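Local coordinates for protein deseasin MCP-01 (Pseudoalteromonas sp., PDB 3VV3) that cleaves peptide bonds, including those of collagen, as a calcium-binding serine protease of the subtilisin family, at residues A[103-106]-A[107-111]; A[153-156]-A[157-161]; A[209-213]-A[214-218]. All blocks are in the same frame, centred on the assembly; numbering follows the deposited sequence.

All three contacts are local, each within one continuous run of chain. Contact 1 is the capped start of helix 105-114, contact 2 a turn of helix 146-161, and both are largely buried. Contact 3 is partly buried and lies in the loop between strands 195-199 and 222-228. Contact 1 lies closest to the centre of the folded chain, and its side chains are mostly polar: the Ser110 hydroxyl, the Glu103 carboxylate and a probable catalytic histidine. Contact 2 is apolar, with side chains turned to the sheet and to helix 180-191. Contact 3 mixes aromatic packing with side-chain hydrogen bonds. Contacts 2 and 3 do not touch, but both meet helix 180-191 at Leu182.

Contact 1. Residues A[103-106]-A[107-111]; sequences EGHG and THVSG
Ser110 grips the carbonyl oxygen of Gly106 twice in the first turns of helix 105-114. The hydroxyl OG of Ser110 bonds to Gly106 O at 2.7 Å. The backbone N of Ser110 bonds to the same Gly106 O at 3.0 Å. The two donors come from opposite faces of the carbonyl plane. The serine torsion (chi1 -63°) puts OG beside its own backbone N, within reach of the oxygen one turn back. Val109 CG2 also presses on this oxygen, 3.2 Å from Gly106 O. This is the tight side, and Val48 of strand 45-50 packs against both Val109 and Ser110. His108 is buried too. Its ring turns from the contact to stack on Tyr266 and bonds through NE2 to Ala264 O.

Gly104 is the N-cap. Its O takes a bond from His108 N at 3.1 Å and a weak one from Thr107 N. Ahead of the cap, Glu103 OE1 accepts from His105 N at 3.0 Å, nearly along the carboxylate C-O axis.

The helix belongs to the beta-alpha-beta unit of strand 89-91, helix 105-114 and strand 131-136. His105 is probably the histidine of a subtilisin-type Ser-His-Asp triad. Its ND1 bonds to Asp50, and its NE2 makes a weak bond to Ser270.

The His105 side is looser. His105 is partly exposed, and its CE1 meets Val109 CG1 only at 4.1 Å, at an oblique angle. Glu103, also partly exposed, packs on Thr265 of the second subunit.

Contact 2. Residues A[153-156]-A[157-161]; sequences IDYM and VGLKN
Tyr155 and Leu159 lie one turn apart on helix 146-161, and their side chains cross obliquely. Leu159 stands over one face of the Tyr155 ring. Its CG is 4.2 Å above the ring plane, displaced toward the rim and not centred. The branch that makes the closest approach is CD1, 3.7 Å from Tyr155 CE2. The same methyl also reaches CZ and OH of the tyrosine. It sits above and just beyond the CE2 edge of the ring.

The torsions bring the pair together. Tyr155 CG lies opposite its backbone N (chi1 171°), which sets the ring beside the carbonyl carbon, on the side where Leu159 comes up. Leu159 CG lies beside its own N (chi1 -68°) and leans back toward the preceding turn. There it also touches the backbone, with CG 3.6 Å from Tyr155 O.

Ile153 and Val157 form a second, looser pair, again crossing obliquely. Their CG2 methyls are 4.2 Å apart. Val157 CG2 packs more closely on the backbone, 3.2 Å from Ile153 O. That oxygen also accepts the N-H of Val157 at 2.9 Å. The bond from Gly158 N to Asp154 O, at 2.8 Å, continues the regular alpha-helical pattern on the exposed side, where both residues lie.

Tyr155 OH bonds to Asp86, a ligand of a bound calcium ion, and its ring meets at about 90° the ring of Tyr83, a residue of the same calcium site. The helix thus touches the calcium-binding loop. Met156 and Leu159 face the parallel sheet, touching Val133 of strand 131-136 and Leu166 of strand 166-171. Ile153 and Val157 face helix 180-191, at Leu182, Ala185 and Ser189.

Contact 3. Residues A[209-213]-A[214-218]; sequences QNPHY and PSNYE
Tyr213 points an edge at the face of Tyr217 in a loop built on a cis-proline and a type I beta turn. The turn runs from Pro214 to Tyr217, and the cis peptide bond precedes Pro214. The loop joins strands 195-199 and 222-228 of the subtilisin fold. The ring centroids are 4.8 Å apart and the planes are inclined at 55°. Tyr213 CD1 sits over the centre of the Tyr217 ring. Asn216 CB covers one face of Tyr213 in a CH-pi contact, 4.2 Å from the ring centroid. A water links Tyr213 OH to Asn216 O.

Two hydrogen bonds between His212 and Asn216 position this cluster. Asn216 N bonds to His212 O at 2.7 Å, nearly in line with the carbonyl. His212 N bonds to Asn216 OD1 at 3.1 Å, but it lies above the amide carbonyl plane, 73° out of it.

Outer partners hold these residues in turn. Asn216 ND2 is held by Asn207 O. Tyr217 OH bonds to Ser179 N, and the Tyr217 ring packs against helix 180-191. His212 packs on Asp203 of the second subunit.

His212 is itself positioned by Ser215, which fixes the rotation of the imidazole ring. His212 ND1 donates to Ser215 OG at 2.8 Å, with the oxygen only 8° out of the imidazole plane.

Contact 1. Residues A[103-106]-A[107-111]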
ATOM      1  N   GLU A 103      -9.780   8.067   2.256  1.00  7.55           N
ATOM      2  CA  GLU A 103      -8.853   7.165   1.559  1.00  7.44           C
ATOM      3  C   GLU A 103      -8.902   5.766   2.147  1.00  7.53           C
ATOM      4  O   GLU A 103      -9.090   4.788   1.416  1.00  9.92           O
ATOM      5  CB  GLU A 103      -7.423   7.711   1.617  1.00  7.38           C
ATOM      6  CG  GLU A 103      -6.512   7.189   0.496  1.00  8.08           C
ATOM      7  CD  GLU A 103      -6.099   5.738   0.683  1.00 12.47           C
ATOM      8  OE1 GLU A 103      -5.937   5.301   1.842  1.00  9.29           O
ATOM      9  OE2 GLU A 103      -5.918   5.029  -0.334  1.00  9.31           O
ATOM     10  N   GLY A 104      -8.722   5.672   3.464  1.00  6.10           N
ATOM     11  CA  GLY A 104      -8.821   4.398   4.171  1.00  8.67           C
ATOM     12  C   GLY A 104      -7.675   4.061   5.111  1.00  5.53           C
ATOM     13  O   GLY A 104      -7.866   3.422   6.158  1.00  6.38           O
ATOM     14  N   HIS A 105      -6.470   4.474   4.727  1.00  6.51           N
ATOM     15  CA  HIS A 105      -5.253   4.076   5.424  1.00  7.17           C
ATOM     16  C   HIS A 105      -5.245   4.554   6.884  1.00  5.62           C
ATOM     17  O   HIS A 105      -4.910   3.794   7.804  1.00  5.46           O
ATOM     18  CB  HIS A 105      -4.048   4.632   4.655  1.00  9.24           C
ATOM     19  CG  HIS A 105      -2.728   4.098   5.110  1.00 11.11           C
ATOM     20  ND1 HIS A 105      -1.957   4.734   6.061  1.00 19.35           N
ATOM     21  CD2 HIS A 105      -2.031   2.998   4.735  1.00 18.40           C
ATOM     22  CE1 HIS A 105      -0.850   4.043   6.268  1.00 11.65           C
ATOM     23  NE2 HIS A 105      -0.871   2.982   5.473  1.00 19.94           N
ATOM     24  N   GLY A 106      -5.607   5.814   7.093  1.00  6.25           N
ATOM     25  CA  GLY A 106      -5.558   6.396   8.426  1.00  6.28           C
ATOM     26  C   GLY A 106      -6.554   5.757   9.369  1.00  6.55           C
ATOM     27  O   GLY A 106      -6.309   5.647  10.572  1.00  5.08           O
ATOM     28  N   THR A 107      -7.689   5.338   8.825  1.00  4.58           N
ATOM     29  CA  THR A 107      -8.712   4.682   9.632  1.00  5.20           C
ATOM     30  C   THR A 107      -8.247   3.294  10.036  1.00  5.98           C
ATOM     31  O   THR A 107      -8.513   2.829  11.149  1.00  6.29           O
ATOM     32  CB  THR A 107     -10.031   4.602   8.863  1.00  8.31           C
ATOM     33  OG1 THR A 107     -10.477   5.933   8.585  1.00  5.59           O
ATOM     34  CG2 THR A 107     -11.109   3.856   9.676  1.00  6.01           C
ATOM     35  N   HIS A 108      -7.532   2.642   9.127  1.00  3.42           N
ATOM     36  CA  HIS A 108      -6.993   1.317   9.397  1.00  4.86           C
ATOM     37  C   HIS A 108      -5.994   1.363  10.558  1.00  7.46           C
ATOM     38  O   HIS A 108      -6.105   0.585  11.516  1.00  5.14           O
ATOM     39  CB  HIS A 108      -6.357   0.734   8.126  1.00  6.29           C
ATOM     40  CG  HIS A 108      -6.143  -0.747   8.190  1.00  6.25           C
ATOM     41  ND1 HIS A 108      -5.041  -1.313   8.793  1.00  5.56           N
ATOM     42  CD2 HIS A 108      -6.898  -1.776   7.729  1.00  7.61           C
ATOM     43  CE1 HIS A 108      -5.122  -2.632   8.701  1.00  6.78           C
ATOM     44  NE2 HIS A 108      -6.238  -2.937   8.062  1.00  5.78           N
ATOM     45  N   VAL A 109      -5.029   2.278  10.495  1.00  5.61           N
ATOM     46  CA  VAL A 109      -4.055   2.373  11.574  1.00  5.81           C
ATOM     47  C   VAL A 109      -4.747   2.799  12.876  1.00  4.81           C
ATOM     48  O   VAL A 109      -4.393   2.321  13.954  1.00  5.13           O
ATOM     49  CB  VAL A 109      -2.842   3.287  11.234  1.00  7.88           C
ATOM     50  CG1 VAL A 109      -2.178   2.828   9.937  1.00  6.47           C
ATOM     51  CG2 VAL A 109      -3.252   4.732  11.119  1.00 10.30           C
ATOM     52  N   SER A 110      -5.742   3.679  12.773  1.00  3.85           N
ATOM     53  CA  SER A 110      -6.492   4.090  13.962  1.00  4.00           C
ATOM     54  C   SER A 110      -7.164   2.914  14.679  1.00  5.77           C
ATOM     55  O   SER A 110      -7.130   2.820  15.910  1.00  6.01           O
ATOM     56  CB  SER A 110      -7.520   5.174  13.612  1.00  6.35           C
ATOM     57  OG  SER A 110      -6.873   6.349  13.145  1.00  6.21           O
ATOM     58  N   GLY A 111      -7.771   2.014  13.909  1.00  6.08           N
ATOM     59  CA  GLY A 111      -8.425   0.839  14.477  1.00  6.83           C
ATOM     60  C   GLY A 111      -7.462  -0.096  15.194  1.00  8.16           C
ATOM     61  O   GLY A 111      -7.813  -0.741  16.178  1.00  6.60           O
TER

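Contact 2. Residues A[153-156]-A[157-161]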
ATOM      1  N   ILE A 153       2.513  17.779  12.571  1.00  4.14           N
ATOM      2  CA  ILE A 153       3.327  17.662  13.779  1.00  5.23           C
ATOM      3  C   ILE A 153       3.202  18.916  14.646  1.00  4.48           C
ATOM      4  O   ILE A 153       2.968  18.821  15.848  1.00  3.40           O
ATOM      5  CB  ILE A 153       4.801  17.349  13.447  1.00  4.57           C
ATOM      6  CG1 ILE A 153       4.886  16.021  12.688  1.00  3.85           C
ATOM      7  CG2 ILE A 153       5.643  17.310  14.729  1.00  5.57           C
ATOM      8  CD1 ILE A 153       6.203  15.793  11.966  1.00  4.93           C
ATOM      9  N   ASP A 154       3.321  20.084  14.025  1.00  5.17           N
ATOM     10  CA  ASP A 154       3.152  21.342  14.749  1.00  8.12           C
ATOM     11  C   ASP A 154       1.779  21.419  15.426  1.00  5.61           C
ATOM     12  O   ASP A 154       1.661  21.900  16.559  1.00  5.76           O
ATOM     13  CB  ASP A 154       3.323  22.536  13.803  1.00  8.46           C
ATOM     14  CG  ASP A 154       4.762  22.726  13.332  1.00 10.44           C
ATOM     15  OD1 ASP A 154       5.676  22.022  13.815  1.00  9.22           O
ATOM     16  OD2 ASP A 154       4.973  23.603  12.464  1.00 12.97           O
ATOM     17  N   TYR A 155       0.740  20.965  14.729  1.00  4.39           N
ATOM     18  CA  TYR A 155      -0.618  20.996  15.288  1.00  4.80           C
ATOM     19  C   TYR A 155      -0.707  20.138  16.540  1.00  4.99           C
ATOM     20  O   TYR A 155      -1.247  20.563  17.565  1.00  5.46           O
ATOM     21  CB  TYR A 155      -1.637  20.503  14.253  1.00  5.93           C
ATOM     22  CG  TYR A 155      -3.046  20.282  14.775  1.00  4.02           C
ATOM     23  CD1 TYR A 155      -3.913  21.354  14.969  1.00  6.00           C
ATOM     24  CD2 TYR A 155      -3.529  18.996  15.020  1.00  7.46           C
ATOM     25  CE1 TYR A 155      -5.212  21.159  15.433  1.00  7.31           C
ATOM     26  CE2 TYR A 155      -4.837  18.793  15.481  1.00  6.20           C
ATOM     27  CZ  TYR A 155      -5.666  19.881  15.681  1.00  6.22           C
ATOM     28  OH  TYR A 155      -6.955  19.694  16.124  1.00  5.60           O
ATOM     29  N   MET A 156      -0.173  18.926  16.448  1.00  4.77           N
ATOM     30  CA  MET A 156      -0.193  17.994  17.571  1.00  5.09           C
ATOM     31  C   MET A 156       0.619  18.533  18.746  1.00  7.07           C
ATOM     32  O   MET A 156       0.208  18.410  19.907  1.00  6.20           O
ATOM     33  CB  MET A 156       0.352  16.623  17.127  1.00  5.21           C
ATOM     34  CG  MET A 156      -0.471  15.959  16.016  1.00  7.23           C
ATOM     35  SD  MET A 156      -2.063  15.336  16.611  1.00  7.70           S
ATOM     36  CE  MET A 156      -2.708  14.618  15.098  1.00  8.11           C
ATOM     37  N   VAL A 157       1.781  19.108  18.453  1.00  4.12           N
ATOM     38  CA  VAL A 157       2.613  19.691  19.508  1.00  6.44           C
ATOM     39  C   VAL A 157       1.875  20.855  20.160  1.00  5.32           C
ATOM     40  O   VAL A 157       1.918  21.016  21.378  1.00  5.53           O
ATOM     41  CB  VAL A 157       3.970  20.151  18.973  1.00  4.99           C
ATOM     42  CG1 VAL A 157       4.740  20.920  20.049  1.00  4.21           C
ATOM     43  CG2 VAL A 157       4.769  18.935  18.474  1.00  4.78           C
ATOM     44  N   GLY A 158       1.175  21.640  19.349  1.00  5.33           N
ATOM     45  CA  GLY A 158       0.326  22.707  19.864  1.00  6.25           C
ATOM     46  C   GLY A 158      -0.702  22.193  20.866  1.00  7.75           C
ATOM     47  O   GLY A 158      -0.895  22.778  21.935  1.00  6.45           O
ATOM     48  N   LEU A 159      -1.365  21.089  20.536  1.00  4.66           N
ATOM     49  CA  LEU A 159      -2.364  20.528  21.445  1.00  5.58           C
ATOM     50  C   LEU A 159      -1.714  20.138  22.778  1.00  6.56           C
ATOM     51  O   LEU A 159      -2.222  20.464  23.862  1.00  5.84           O
ATOM     52  CB  LEU A 159      -3.054  19.314  20.816  1.00  5.01           C
ATOM     53  CG  LEU A 159      -3.972  19.548  19.613  1.00  5.94           C
ATOM     54  CD1 LEU A 159      -4.554  18.209  19.126  1.00  4.78           C
ATOM     55  CD2 LEU A 159      -5.098  20.511  19.974  1.00  7.31           C
ATOM     56  N   LYS A 160      -0.586  19.449  22.688  1.00  3.95           N
ATOM     57  CA  LYS A 160       0.132  18.984  23.867  1.00  4.91           C
ATOM     58  C   LYS A 160       0.583  20.174  24.722  1.00  8.04           C
ATOM     59  O   LYS A 160       0.401  20.174  25.940  1.00  6.50           O
ATOM     60  CB  LYS A 160       1.326  18.110  23.449  1.00  4.48           C
ATOM     61  CG  LYS A 160       2.317  17.777  24.577  1.00  5.41           C
ATOM     62  CD  LYS A 160       1.642  17.000  25.695  1.00  6.55           C
ATOM     63  CE  LYS A 160       2.636  16.544  26.757  1.00  5.62           C
ATOM     64  NZ  LYS A 160       3.361  17.696  27.390  1.00  6.90           N
ATOM     65  N   ASN A 161       1.175  21.183  24.090  1.00  5.24           N
ATOM     66  CA  ASN A 161       1.620  22.362  24.832  1.00  6.15           C
ATOM     67  C   ASN A 161       0.455  23.049  25.548  1.00  7.30           C
ATOM     68  O   ASN A 161       0.634  23.615  26.625  1.00  6.92           O
ATOM     69  CB  ASN A 161       2.325  23.363  23.911  1.00  6.66           C
ATOM     70  CG  ASN A 161       3.686  22.883  23.444  1.00  7.49           C
ATOM     71  OD1 ASN A 161       4.254  21.922  23.976  1.00  6.83           O
ATOM     72  ND2 ASN A 161       4.227  23.567  22.436  1.00  8.35           N
TER

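Contact 3. Residues A[209-213]-A[214-218]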
ATOM      1  N   GLN A 209      22.097   1.355   5.339  1.00 12.43           N
ATOM      2  CA  GLN A 209      22.789   1.675   4.085  1.00 15.35           C
ATOM      3  C   GLN A 209      21.917   2.487   3.139  1.00 19.23           C
ATOM      4  O   GLN A 209      22.421   3.169   2.244  1.00 17.95           O
ATOM      5  CB  GLN A 209      23.214   0.393   3.375  1.00 16.53           C
ATOM      6  CG  GLN A 209      24.045  -0.538   4.230  1.00 25.54           C
ATOM      7  CD  GLN A 209      25.523  -0.413   3.953  1.00 36.08           C
ATOM      8  OE1 GLN A 209      25.938  -0.273   2.800  1.00 37.02           O
ATOM      9  NE2 GLN A 209      26.334  -0.471   5.008  1.00 40.84           N
ATOM     10  N   ASN A 210      20.606   2.392   3.331  1.00 13.11           N
ATOM     11  CA  ASN A 210      19.633   3.018   2.452  1.00 13.35           C
ATOM     12  C   ASN A 210      18.610   3.766   3.296  1.00 15.06           C
ATOM     13  O   ASN A 210      17.532   3.242   3.555  1.00 14.73           O
ATOM     14  CB  ASN A 210      18.911   1.945   1.629  1.00 13.35           C
ATOM     15  CG  ASN A 210      19.872   1.005   0.914  1.00 20.13           C
ATOM     16  OD1 ASN A 210      20.385   1.333  -0.153  1.00 23.00           O
ATOM     17  ND2 ASN A 210      20.119  -0.168   1.500  1.00 14.22           N
ATOM     18  N   PRO A 211      18.951   4.985   3.745  1.00 16.15           N
ATOM     19  CA  PRO A 211      18.080   5.717   4.673  1.00 13.09           C
ATOM     20  C   PRO A 211      16.664   5.948   4.145  1.00 14.27           C
ATOM     21  O   PRO A 211      16.460   6.211   2.962  1.00 16.30           O
ATOM     22  CB  PRO A 211      18.811   7.052   4.858  1.00 17.25           C
ATOM     23  CG  PRO A 211      20.248   6.713   4.612  1.00 21.08           C
ATOM     24  CD  PRO A 211      20.218   5.698   3.505  1.00 16.92           C
ATOM     25  N   HIS A 212      15.704   5.844   5.056  1.00  9.60           N
ATOM     26  CA  HIS A 212      14.286   5.992   4.779  1.00 14.09           C
ATOM     27  C   HIS A 212      13.781   6.997   5.796  1.00  9.17           C
ATOM     28  O   HIS A 212      14.107   6.892   6.976  1.00  9.87           O
ATOM     29  CB  HIS A 212      13.600   4.637   4.984  1.00 11.27           C
ATOM     30  CG  HIS A 212      12.101   4.689   5.006  1.00 13.78           C
ATOM     31  ND1 HIS A 212      11.377   4.821   6.173  1.00 14.47           N
ATOM     32  CD2 HIS A 212      11.189   4.566   4.011  1.00 16.57           C
ATOM     33  CE1 HIS A 212      10.085   4.808   5.891  1.00 16.00           C
ATOM     34  NE2 HIS A 212       9.943   4.649   4.586  1.00 18.63           N
ATOM     35  N   TYR A 213      13.002   7.979   5.345  1.00  8.30           N
ATOM     36  CA  TYR A 213      12.496   9.023   6.242  1.00  6.89           C
ATOM     37  C   TYR A 213      10.979   8.963   6.365  1.00  5.74           C
ATOM     38  O   TYR A 213      10.295   8.655   5.393  1.00  8.00           O
ATOM     39  CB  TYR A 213      12.987  10.407   5.769  1.00  6.95           C
ATOM     40  CG  TYR A 213      14.484  10.494   5.896  1.00  7.28           C
ATOM     41  CD1 TYR A 213      15.072  10.776   7.126  1.00  7.35           C
ATOM     42  CD2 TYR A 213      15.314  10.223   4.820  1.00  8.59           C
ATOM     43  CE1 TYR A 213      16.435  10.822   7.272  1.00  7.03           C
ATOM     44  CE2 TYR A 213      16.693  10.266   4.957  1.00  9.34           C
ATOM     45  CZ  TYR A 213      17.245  10.565   6.190  1.00 12.79           C
ATOM     46  OH  TYR A 213      18.614  10.615   6.361  1.00 12.92           O
ATOM     47  N   PRO A 214      10.439   9.281   7.556  1.00  6.96           N
ATOM     48  CA  PRO A 214      11.148   9.816   8.729  1.00  6.71           C
ATOM     49  C   PRO A 214      11.797   8.796   9.670  1.00  8.58           C
ATOM     50  O   PRO A 214      12.371   9.216  10.673  1.00  8.68           O
ATOM     51  CB  PRO A 214      10.041  10.562   9.494  1.00  5.66           C
ATOM     52  CG  PRO A 214       8.786   9.786   9.149  1.00  7.65           C
ATOM     53  CD  PRO A 214       8.974   9.392   7.696  1.00  7.51           C
ATOM     54  N   SER A 215      11.728   7.502   9.383  1.00  7.25           N
ATOM     55  CA  SER A 215      12.239   6.536  10.365  1.00  7.72           C
ATOM     56  C   SER A 215      13.744   6.672  10.630  1.00  8.98           C
ATOM     57  O   SER A 215      14.196   6.383  11.734  1.00  9.84           O
ATOM     58  CB  SER A 215      11.870   5.098   9.999  1.00 12.48           C
ATOM     59  OG  SER A 215      12.396   4.749   8.743  1.00 11.00           O
ATOM     60  N   ASN A 216      14.511   7.133   9.641  1.00  7.60           N
ATOM     61  CA  ASN A 216      15.956   7.308   9.828  1.00  8.47           C
ATOM     62  C   ASN A 216      16.373   8.583  10.575  1.00 10.85           C
ATOM     63  O   ASN A 216      17.561   8.759  10.862  1.00 11.02           O
ATOM     64  CB  ASN A 216      16.726   7.208   8.496  1.00  8.80           C
ATOM     65  CG  ASN A 216      17.183   5.791   8.173  1.00  9.87           C
ATOM     66  OD1 ASN A 216      16.370   4.910   7.902  1.00 10.43           O
ATOM     67  ND2 ASN A 216      18.497   5.566   8.200  1.00 15.44           N
ATOM     68  N   TYR A 217      15.434   9.478  10.885  1.00  6.97           N
ATOM     69  CA  TYR A 217      15.813  10.655  11.673  1.00  7.68           C
ATOM     70  C   TYR A 217      16.429  10.174  12.979  1.00  9.47           C
ATOM     71  O   TYR A 217      15.904   9.259  13.608  1.00  8.76           O
ATOM     72  CB  TYR A 217      14.628  11.589  11.933  1.00  7.36           C
ATOM     73  CG  TYR A 217      14.295  12.418  10.720  1.00  5.58           C
ATOM     74  CD1 TYR A 217      15.225  13.321  10.203  1.00  7.52           C
ATOM     75  CD2 TYR A 217      13.068  12.291  10.076  1.00  4.45           C
ATOM     76  CE1 TYR A 217      14.943  14.072   9.075  1.00  9.22           C
ATOM     77  CE2 TYR A 217      12.772  13.040   8.950  1.00  7.62           C
ATOM     78  CZ  TYR A 217      13.717  13.932   8.455  1.00  8.82           C
ATOM     79  OH  TYR A 217      13.438  14.677   7.333  1.00  9.53           O
ATOM     80  N   GLU A 218      17.551  10.777  13.369  1.00  9.14           N
ATOM     81  CA  GLU A 218      18.288  10.331  14.555  1.00  9.39           C
ATOM     82  C   GLU A 218      17.765  10.926  15.870  1.00 10.62           C
ATOM     83  O   GLU A 218      18.291  10.648  16.958  1.00  9.30           O
ATOM     84  CB  GLU A 218      19.775  10.626  14.378  1.00 14.42           C
ATOM     85  CG  GLU A 218      20.430   9.789  13.280  1.00 16.46           C
ATOM     86  CD  GLU A 218      21.861  10.204  13.017  1.00 29.73           C
ATOM     87  OE1 GLU A 218      22.325  11.172  13.654  1.00 33.79           O
ATOM     88  OE2 GLU A 218      22.522   9.567  12.171  1.00 37.71           O
TER
HETATM   89  O   HOH W   1      19.346  10.565   9.233  1.00 18.69           O